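Local coordinates for protein EXOU (PDB 4AKX) that is a type III secretion toxin of Pseudomonas aeruginosa that forms a complex with the chaperone SpcU and probably acts as a patatin-like phospholipase, at residues E45-T50 and L60-N65; G54-T59 and Q71-P76; F491-V496 and L518-A523. All blocks are in the same frame, centred on the assembly; numbering follows the deposited sequence.

Interaction 1: residues E45-T50 and L60-N65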
loop_
_atom_site.group_PDB
_atom_site.type_symbol
_atom_site.label_atom_id
_atom_site.label_comp_id
_atom_site.label_asym_id
_atom_site.label_seq_id
_atom_site.Cartn_x
_atom_site.Cartn_y
_atom_site.Cartn_z
ATOM N N GLU B 45 -16.699 22.356 35.199
ATOM C CA GLU B 45 -18.079 22.251 35.692
ATOM C C GLU B 45 -19.113 22.925 34.769
ATOM O O GLU B 45 -18.799 23.882 34.053
ATOM C CB GLU B 45 -18.213 22.721 37.140
ATOM C CG GLU B 45 -18.010 24.205 37.377
ATOM C CD GLU B 45 -17.416 24.522 38.759
ATOM O OE1 GLU B 45 -17.769 23.843 39.749
ATOM O OE2 GLU B 45 -16.586 25.462 38.862
ATOM N N SER B 46 -20.329 22.378 34.758
ATOM C CA SER B 46 -21.449 22.932 33.985
ATOM C C SER B 46 -22.493 23.537 34.885
ATOM O O SER B 46 -22.788 23.011 35.938
ATOM C CB SER B 46 -22.109 21.840 33.132
ATOM O OG SER B 46 -22.403 20.692 33.919
ATOM N N ARG B 47 -23.042 24.661 34.475
ATOM C CA ARG B 47 -24.303 25.137 35.044
ATOM C C ARG B 47 -25.445 24.708 34.090
ATOM O O ARG B 47 -25.192 24.352 32.940
ATOM C CB ARG B 47 -24.242 26.654 35.258
ATOM C CG ARG B 47 -23.900 27.442 34.013
ATOM C CD ARG B 47 -23.135 28.753 34.242
ATOM N NE ARG B 47 -23.179 29.523 32.990
ATOM C CZ ARG B 47 -22.210 29.562 32.070
ATOM N NH1 ARG B 47 -21.033 28.991 32.313
ATOM N NH2 ARG B 47 -22.402 30.229 30.923
ATOM N N THR B 48 -26.676 24.660 34.582
ATOM C CA THR B 48 -27.835 24.369 33.723
ATOM C C THR B 48 -28.631 25.632 33.455
ATOM O O THR B 48 -29.202 26.198 34.361
ATOM C CB THR B 48 -28.802 23.385 34.383
ATOM O OG1 THR B 48 -28.211 22.084 34.422
ATOM C CG2 THR B 48 -30.074 23.301 33.568
ATOM N N LEU B 49 -28.710 26.042 32.203
ATOM C CA LEU B 49 -29.346 27.304 31.839
ATOM C C LEU B 49 -30.879 27.213 31.731
ATOM O O LEU B 49 -31.585 28.234 31.800
ATOM C CB LEU B 49 -28.788 27.774 30.520
ATOM C CG LEU B 49 -27.279 27.941 30.534
ATOM C CD1 LEU B 49 -26.764 28.362 29.175
ATOM C CD2 LEU B 49 -26.898 28.977 31.568
ATOM N N THR B 50 -31.387 25.997 31.552
ATOM C CA THR B 50 -32.768 25.796 31.205
ATOM C C THR B 50 -33.000 24.304 31.214
ATOM O O THR B 50 -32.365 23.578 30.450
ATOM C CB THR B 50 -33.064 26.397 29.811
ATOM O OG1 THR B 50 -34.419 26.163 29.439
ATOM C CG2 THR B 50 -32.226 25.761 28.818
ATOM N N LEU B 60 -30.445 22.922 28.255
ATOM C CA LEU B 60 -29.177 23.539 27.919
ATOM C C LEU B 60 -28.166 23.512 29.088
ATOM O O LEU B 60 -28.437 24.035 30.188
ATOM C CB LEU B 60 -29.398 24.965 27.426
ATOM C CG LEU B 60 -30.197 25.127 26.136
ATOM C CD1 LEU B 60 -30.603 26.585 25.919
ATOM C CD2 LEU B 60 -29.409 24.586 24.939
ATOM N N ARG B 61 -27.020 22.883 28.865
ATOM C CA ARG B 61 -25.967 22.916 29.854
ATOM C C ARG B 61 -24.864 23.758 29.290
ATOM O O ARG B 61 -24.594 23.701 28.097
ATOM C CB ARG B 61 -25.418 21.520 30.119
ATOM C CG ARG B 61 -26.335 20.642 30.916
ATOM C CD ARG B 61 -25.800 19.228 31.033
ATOM N NE ARG B 61 -26.554 18.550 32.086
ATOM C CZ ARG B 61 -27.786 18.054 31.941
ATOM N NH1 ARG B 61 -28.398 18.091 30.754
ATOM N NH2 ARG B 61 -28.396 17.491 32.983
ATOM N N GLN B 62 -24.206 24.544 30.135
ATOM C CA GLN B 62 -23.101 25.368 29.644
ATOM C C GLN B 62 -21.906 25.197 30.511
ATOM O O GLN B 62 -22.040 25.139 31.736
ATOM C CB GLN B 62 -23.478 26.836 29.625
ATOM C CG GLN B 62 -22.427 27.699 28.978
ATOM C CD GLN B 62 -22.977 28.999 28.482
ATOM O OE1 GLN B 62 -22.374 29.651 27.647
ATOM N NE2 GLN B 62 -24.121 29.383 28.990
ATOM N N PHE B 63 -20.738 25.158 29.881
ATOM C CA PHE B 63 -19.533 24.761 30.561
ATOM C C PHE B 63 -18.617 25.953 30.810
ATOM O O PHE B 63 -18.839 27.034 30.269
ATOM C CB PHE B 63 -18.803 23.764 29.707
ATOM C CG PHE B 63 -19.395 22.399 29.723
ATOM C CD1 PHE B 63 -20.422 22.081 28.891
ATOM C CD2 PHE B 63 -18.835 21.403 30.505
ATOM C CE1 PHE B 63 -20.912 20.792 28.839
ATOM C CE2 PHE B 63 -19.328 20.119 30.474
ATOM C CZ PHE B 63 -20.362 19.804 29.621
ATOM N N GLU B 64 -17.551 25.742 31.577
ATOM C CA GLU B 64 -16.636 26.846 31.923
ATOM C C GLU B 64 -16.054 27.549 30.733
ATOM O O GLU B 64 -15.650 28.683 30.851
ATOM C CB GLU B 64 -15.500 26.377 32.825
ATOM C CG GLU B 64 -15.922 26.232 34.280
ATOM C CD GLU B 64 -14.890 25.532 35.164
ATOM O OE1 GLU B 64 -13.683 25.912 35.120
ATOM O OE2 GLU B 64 -15.288 24.607 35.918
ATOM N N ASN B 65 -15.953 26.871 29.593
ATOM C CA ASN B 65 -15.166 27.419 28.491
ATOM C C ASN B 65 -16.018 27.931 27.391
ATOM O O ASN B 65 -15.516 28.326 26.329
ATOM C CB ASN B 65 -14.146 26.420 27.967
ATOM C CG ASN B 65 -14.768 25.234 27.268
ATOM O OD1 ASN B 65 -15.919 24.856 27.508
ATOM N ND2 ASN B 65 -13.977 24.600 26.436
#
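R47 turns its CG in between its own backbone N and carbonyl carbon (chi1 56°), whereas the CG of Q62 lies opposite the backbone N (chi1 -173°). With R47 bent again at chi2, the two chains run side by side and point the same way off one face of the sheet. CG of Q62 comes over one face of the R47 guanidinium, 3.6 Å from R47 CZ; the closer placing of the two polar ends is doubtful. Under this pair the backbones are joined in both directions: R47 N donates to Q62 O at 3.0 Å, and Q62 N returns a straighter bond to R47 O (170°). Farther along, L49 N reaches L60 O at 2.9 Å and L60 N reaches T50 O at 3.0 Å. This end is apolar: CG2 of T50 packs against the CB of L60, and L49 CB lies 4.2 Å from L60 CB.

The other face of the sheet carries S46, T48, R61 and F63. Here S46 CB sits above the middle of the F63 ring, 4.2 Å from the centroid and almost on the ring normal, a CH-pi contact. At the outer end E64 OE2 accepts the backbone N of E45 at 2.8 Å, met from above the carboxylate plane. The E45 and E64 carboxylates are themselves close, which would probably raise their proton affinity somewhat.

The near-antiparallel strands 46-48 and 58-63 lie at the surface, with strand 68-73 on the far flank of 58-63, where the backbone of R61 pairs with E69 and L60 packs on L70. Helix 454-459 covers L49 and L60 through L454 and L458, and helix 463-472 meets T50 through V469 and Q472.

Interaction 2: residues G54-T59 and Q71-P76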
loop_
_atom_site.group_PDB
_atom_site.type_symbol
_atom_site.label_atom_id
_atom_site.label_comp_id
_atom_site.label_asym_id
_atom_site.label_seq_id
_atom_site.Cartn_x
_atom_site.Cartn_y
_atom_site.Cartn_z
ATOM N N GLY B 54 -40.601 22.942 27.477
ATOM C CA GLY B 54 -41.471 22.662 26.346
ATOM C C GLY B 54 -41.818 21.190 26.098
ATOM O O GLY B 54 -41.414 20.291 26.874
ATOM N N PRO B 55 -42.575 20.933 25.003
ATOM C CA PRO B 55 -42.995 19.594 24.593
ATOM C C PRO B 55 -41.788 18.717 24.315
ATOM O O PRO B 55 -41.830 17.506 24.567
ATOM C CB PRO B 55 -43.751 19.847 23.279
ATOM C CG PRO B 55 -44.058 21.312 23.271
ATOM C CD PRO B 55 -42.929 21.954 23.996
ATOM N N ARG B 56 -40.713 19.343 23.814
ATOM C CA ARG B 56 -39.502 18.626 23.402
ATOM C C ARG B 56 -38.375 18.706 24.414
ATOM O O ARG B 56 -37.243 18.390 24.099
ATOM C CB ARG B 56 -39.058 19.060 21.995
ATOM C CG ARG B 56 -39.999 18.530 20.923
ATOM C CD ARG B 56 -39.518 18.766 19.517
ATOM N NE ARG B 56 -38.348 17.955 19.224
ATOM C CZ ARG B 56 -37.624 18.072 18.113
ATOM N NH1 ARG B 56 -37.970 18.946 17.165
ATOM N NH2 ARG B 56 -36.554 17.311 17.942
ATOM N N GLN B 57 -38.712 19.139 25.626
ATOM C CA GLN B 57 -37.906 18.945 26.842
ATOM C C GLN B 57 -36.506 19.535 26.762
ATOM O O GLN B 57 -35.544 18.958 27.295
ATOM C CB GLN B 57 -37.855 17.477 27.238
ATOM C CG GLN B 57 -39.195 16.938 27.706
ATOM C CD GLN B 57 -39.358 15.460 27.410
ATOM O OE1 GLN B 57 -39.413 15.041 26.249
ATOM N NE2 GLN B 57 -39.425 14.658 28.459
ATOM N N ILE B 58 -36.400 20.691 26.103
ATOM C CA ILE B 58 -35.102 21.315 25.820
ATOM C C ILE B 58 -34.258 21.478 27.113
ATOM O O ILE B 58 -34.662 22.169 28.052
ATOM C CB ILE B 58 -35.265 22.710 25.133
ATOM C CG1 ILE B 58 -36.370 22.747 24.038
ATOM C CG2 ILE B 58 -33.948 23.176 24.573
ATOM C CD1 ILE B 58 -36.103 21.911 22.802
ATOM N N THR B 59 -33.091 20.840 27.170
ATOM C CA THR B 59 -32.115 21.160 28.229
ATOM C C THR B 59 -30.824 21.772 27.703
ATOM O O THR B 59 -30.174 21.195 26.839
ATOM C CB THR B 59 -31.743 19.938 29.038
ATOM O OG1 THR B 59 -32.909 19.437 29.676
ATOM C CG2 THR B 59 -30.747 20.312 30.094
ATOM N N GLN B 71 -29.711 19.109 25.078
ATOM C CA GLN B 71 -30.371 17.804 25.147
ATOM C C GLN B 71 -31.874 17.969 24.938
ATOM O O GLN B 71 -32.490 18.911 25.454
ATOM C CB GLN B 71 -30.097 17.132 26.476
ATOM C CG GLN B 71 -30.309 15.635 26.461
ATOM C CD GLN B 71 -30.641 15.082 27.836
ATOM O OE1 GLN B 71 -30.152 15.568 28.859
ATOM N NE2 GLN B 71 -31.473 14.057 27.864
ATOM N N LEU B 72 -32.469 17.067 24.171
ATOM C CA LEU B 72 -33.793 17.320 23.638
ATOM C C LEU B 72 -34.420 15.989 23.288
ATOM O O LEU B 72 -33.722 15.052 22.913
ATOM C CB LEU B 72 -33.675 18.241 22.431
ATOM C CG LEU B 72 -34.670 18.382 21.283
ATOM C CD1 LEU B 72 -34.335 19.618 20.446
ATOM C CD2 LEU B 72 -34.651 17.156 20.386
ATOM N N SER B 73 -35.734 15.894 23.471
ATOM C CA SER B 73 -36.473 14.668 23.201
ATOM C C SER B 73 -36.384 14.302 21.729
ATOM O O SER B 73 -36.420 15.179 20.858
ATOM C CB SER B 73 -37.940 14.836 23.595
ATOM O OG SER B 73 -38.584 15.765 22.734
ATOM N N ARG B 74 -36.294 13.003 21.456
ATOM C CA ARG B 74 -36.338 12.489 20.089
ATOM C C ARG B 74 -37.450 13.171 19.293
ATOM O O ARG B 74 -38.509 13.464 19.836
ATOM C CB ARG B 74 -36.536 10.968 20.092
ATOM C CG ARG B 74 -35.330 10.173 20.577
ATOM C CD ARG B 74 -34.159 10.313 19.611
ATOM N NE ARG B 74 -34.453 9.696 18.319
ATOM C CZ ARG B 74 -33.773 8.656 17.814
ATOM N NH1 ARG B 74 -32.730 8.121 18.471
ATOM N NH2 ARG B 74 -34.133 8.163 16.635
ATOM N N PRO B 75 -37.205 13.435 18.008
ATOM C CA PRO B 75 -38.104 14.204 17.171
ATOM C C PRO B 75 -39.414 13.517 17.044
ATOM O O PRO B 75 -39.540 12.375 17.426
ATOM C CB PRO B 75 -37.422 14.189 15.805
ATOM C CG PRO B 75 -35.993 13.891 16.094
ATOM C CD PRO B 75 -36.044 12.949 17.256
ATOM N N PRO B 76 -40.389 14.204 16.471
ATOM C CA PRO B 76 -41.705 13.623 16.342
ATOM C C PRO B 76 -41.704 12.477 15.324
ATOM O O PRO B 76 -41.082 12.586 14.256
ATOM C CB PRO B 76 -42.554 14.801 15.843
ATOM C CG PRO B 76 -41.601 15.633 15.052
ATOM C CD PRO B 76 -40.262 15.482 15.743
#
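T59 and Q71 form one tight end of this contact, an antiparallel hydrogen-bonded pair. T59 N meets Q71 O at 2.7 Å in a nearly straight bond (176°), and Q71 N meets T59 O at 2.8 Å, each donor lying in the plane of the carbonyl it approaches. The Q71 amide turns to another partner, S446 OG, through NE2. Next to this pair, I58 and L72 run side by side, with I58 CD1 3.7 Å from L72 CD1; V469 and M465 of helix 463-472 close over them.

R56 continues the close packing. A bend at chi3 (69°) swings its guanidinium between two apolar surfaces: L72 CD1 is over one face and P75 CA with P76 CD over the other, while S73 O lies near the plane at the edge. R56 NH2 is 3.6 Å from P75 CA. The R56 carbonyl accepts S73 N at 3.0 Å, the donor standing well above the carbonyl plane. R74, buried, forms a salt bridge with D343.

The solvent side is looser. P55 barely meets the opposite segment, P76 is exposed, and Q57, also exposed, touches S73 CB mainly through OE1.

G54 to Q57 make a type I turn, with Q57 N bonded to G54 O at 3.2 Å. Q57 then takes a left-handed backbone conformation (phi 59°) and shares with I58 one facing residue of strand 50-53: the type I turn plus G1 bulge that commonly closes a beta hairpin, joining strand 50-53 to strand 58-63.

Interaction 3: residues F491-V496 and L518-A523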
loop_
_atom_site.group_PDB
_atom_site.type_symbol
_atom_site.label_atom_id
_atom_site.label_comp_id
_atom_site.label_asym_id
_atom_site.label_seq_id
_atom_site.Cartn_x
_atom_site.Cartn_y
_atom_site.Cartn_z
ATOM N N PHE B 491 -37.556 39.366 6.700
ATOM C CA PHE B 491 -37.858 38.381 5.699
ATOM C C PHE B 491 -39.227 38.591 5.092
ATOM O O PHE B 491 -39.428 38.312 3.905
ATOM C CB PHE B 491 -37.819 37.032 6.319
ATOM C CG PHE B 491 -36.452 36.459 6.428
ATOM C CD1 PHE B 491 -35.567 36.526 5.364
ATOM C CD2 PHE B 491 -36.087 35.752 7.547
ATOM C CE1 PHE B 491 -34.329 35.910 5.439
ATOM C CE2 PHE B 491 -34.864 35.125 7.621
ATOM C CZ PHE B 491 -33.973 35.221 6.584
ATOM N N THR B 492 -40.181 39.058 5.887
ATOM C CA THR B 492 -41.463 39.461 5.306
ATOM C C THR B 492 -41.281 40.713 4.456
ATOM O O THR B 492 -41.868 40.847 3.357
ATOM C CB THR B 492 -42.493 39.753 6.407
ATOM O OG1 THR B 492 -42.755 38.547 7.129
ATOM C CG2 THR B 492 -43.787 40.308 5.821
ATOM N N GLU B 493 -40.482 41.641 4.992
ATOM C CA GLU B 493 -40.311 42.970 4.402
ATOM C C GLU B 493 -39.705 42.787 2.998
ATOM O O GLU B 493 -40.158 43.381 2.015
ATOM C CB GLU B 493 -39.439 43.831 5.325
ATOM C CG GLU B 493 -39.062 45.202 4.789
ATOM C CD GLU B 493 -38.072 45.959 5.702
ATOM O OE1 GLU B 493 -37.885 45.546 6.882
ATOM O OE2 GLU B 493 -37.465 46.967 5.239
ATOM N N LEU B 494 -38.759 41.850 2.917
ATOM C CA LEU B 494 -38.145 41.458 1.669
ATOM C C LEU B 494 -39.105 40.787 0.722
ATOM O O LEU B 494 -38.920 40.855 -0.469
ATOM C CB LEU B 494 -36.985 40.519 1.938
ATOM C CG LEU B 494 -36.240 39.966 0.728
ATOM C CD1 LEU B 494 -35.553 41.084 -0.024
ATOM C CD2 LEU B 494 -35.218 38.924 1.191
ATOM N N THR B 495 -40.090 40.078 1.254
ATOM C CA THR B 495 -41.042 39.341 0.410
ATOM C C THR B 495 -42.057 40.282 -0.225
ATOM O O THR B 495 -42.438 40.102 -1.397
ATOM C CB THR B 495 -41.751 38.241 1.202
ATOM O OG1 THR B 495 -40.755 37.395 1.781
ATOM C CG2 THR B 495 -42.614 37.424 0.312
ATOM N N VAL B 496 -42.461 41.300 0.539
ATOM C CA VAL B 496 -43.313 42.371 0.021
ATOM C C VAL B 496 -42.648 43.061 -1.143
ATOM O O VAL B 496 -43.307 43.479 -2.068
ATOM C CB VAL B 496 -43.548 43.436 1.092
ATOM C CG1 VAL B 496 -44.291 44.622 0.525
ATOM C CG2 VAL B 496 -44.268 42.832 2.261
ATOM N N LEU B 518 -32.507 43.806 2.378
ATOM C CA LEU B 518 -31.230 43.111 2.396
ATOM C C LEU B 518 -30.240 43.825 3.318
ATOM O O LEU B 518 -29.431 43.176 4.005
ATOM C CB LEU B 518 -30.675 42.934 0.995
ATOM C CG LEU B 518 -31.420 41.901 0.186
ATOM C CD1 LEU B 518 -31.210 42.062 -1.296
ATOM C CD2 LEU B 518 -30.973 40.524 0.655
ATOM N N GLN B 519 -30.378 45.147 3.413
ATOM C CA GLN B 519 -29.615 45.921 4.401
ATOM C C GLN B 519 -29.971 45.594 5.839
ATOM O O GLN B 519 -29.135 45.684 6.725
ATOM C CB GLN B 519 -29.750 47.405 4.144
ATOM C CG GLN B 519 -29.021 47.762 2.877
ATOM C CD GLN B 519 -29.170 49.195 2.477
ATOM O OE1 GLN B 519 -29.920 49.943 3.078
ATOM N NE2 GLN B 519 -28.432 49.592 1.459
ATOM N N ARG B 520 -31.223 45.226 6.067
ATOM C CA ARG B 520 -31.670 45.003 7.410
ATOM C C ARG B 520 -31.200 43.653 7.854
ATOM O O ARG B 520 -30.861 43.449 9.025
ATOM C CB ARG B 520 -33.183 45.113 7.505
ATOM C CG ARG B 520 -33.639 46.506 7.846
ATOM C CD ARG B 520 -35.132 46.566 8.089
ATOM N NE ARG B 520 -35.616 47.931 7.899
ATOM C CZ ARG B 520 -35.358 48.930 8.731
ATOM N NH1 ARG B 520 -34.622 48.725 9.817
ATOM N NH2 ARG B 520 -35.830 50.140 8.473
ATOM N N LEU B 521 -31.164 42.732 6.897
ATOM C CA LEU B 521 -30.662 41.392 7.131
ATOM C C LEU B 521 -29.168 41.444 7.303
ATOM O O LEU B 521 -28.648 40.831 8.235
ATOM C CB LEU B 521 -30.986 40.477 5.966
ATOM C CG LEU B 521 -32.445 40.114 5.788
ATOM C CD1 LEU B 521 -32.582 39.198 4.577
ATOM C CD2 LEU B 521 -32.894 39.426 7.058
ATOM N N ASP B 522 -28.470 42.178 6.428
ATOM C CA ASP B 522 -27.026 42.280 6.562
ATOM C C ASP B 522 -26.645 42.764 7.947
ATOM O O ASP B 522 -25.647 42.354 8.484
ATOM C CB ASP B 522 -26.426 43.195 5.515
ATOM C CG ASP B 522 -26.600 42.656 4.073
ATOM O OD1 ASP B 522 -26.374 41.442 3.828
ATOM O OD2 ASP B 522 -26.946 43.462 3.170
ATOM N N ALA B 523 -27.477 43.584 8.564
ATOM C CA ALA B 523 -27.130 44.142 9.864
ATOM C C ALA B 523 -27.223 43.101 10.961
ATOM O O ALA B 523 -26.479 43.143 11.915
ATOM C CB ALA B 523 -27.992 45.354 10.192
#
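The F491 ring receives L521 over one face: L521 CD2 stands 4.1 Å above the plane, shifted toward the rim, and the second methyl, L521 CD1, touches the ring atom F491 CE1 at 3.8 Å. The two side chains cross at about a right angle, so the leucine fork lies against the CE1 side of the ring. The other flat group, the R520 guanidinium, has E493 OE2 at its edge and near its plane. Carboxylate and guanidinium planes are turned 49° from each other, and the salt bridge is a loose one: R520 NE donates to E493 OE2 at 3.4 Å in a weak, bent bond. E493 reaches across because its CG lies opposite the backbone N (chi1 175°) and the chain stays extended beyond it. The weak ion pair flanks the apolar packing of F491, L494, L518 and L521.

L494 packs beside L521, toward L518. Its CD1 lies 4.2 Å from L518 CG and its CD2 4.3 Å from L521 CD1, so one leucine touches residues on successive turns of the opposite helix.

Helices 474-502 and 512-524 pack antiparallel here, with segment axes 9.6 Å apart and 159° between their directions, within the middle helical domain of the toxin. L494 also meets M514 and A517 of helix 512-524 and H546 of helix 544-552; L538 covers F491, and L563 of helix 561-591 lies against L518.

Interactions 1 and 2 share strand 58-63, which pairs with strand 46-48 in the first and strand 68-73 in the second. Their centres are about 17 Å apart, yet they touch: T50 O is 3.7 Å from T59 CG2, and R61 NH1 is 3.6 Å from Q71 OE1. V469 of helix 463-472 packs on both, against T50 and I58. Interaction 3 stands apart in the helical region, its centre about 34 Å from that of interaction 1 and 31 Å from that of interaction 2, with nearest atoms about 21 and 19 Å away. After 71-76 the chain enters strand 77-82 of the mixed sheet that probably carries the patatin-like nucleophile elbow.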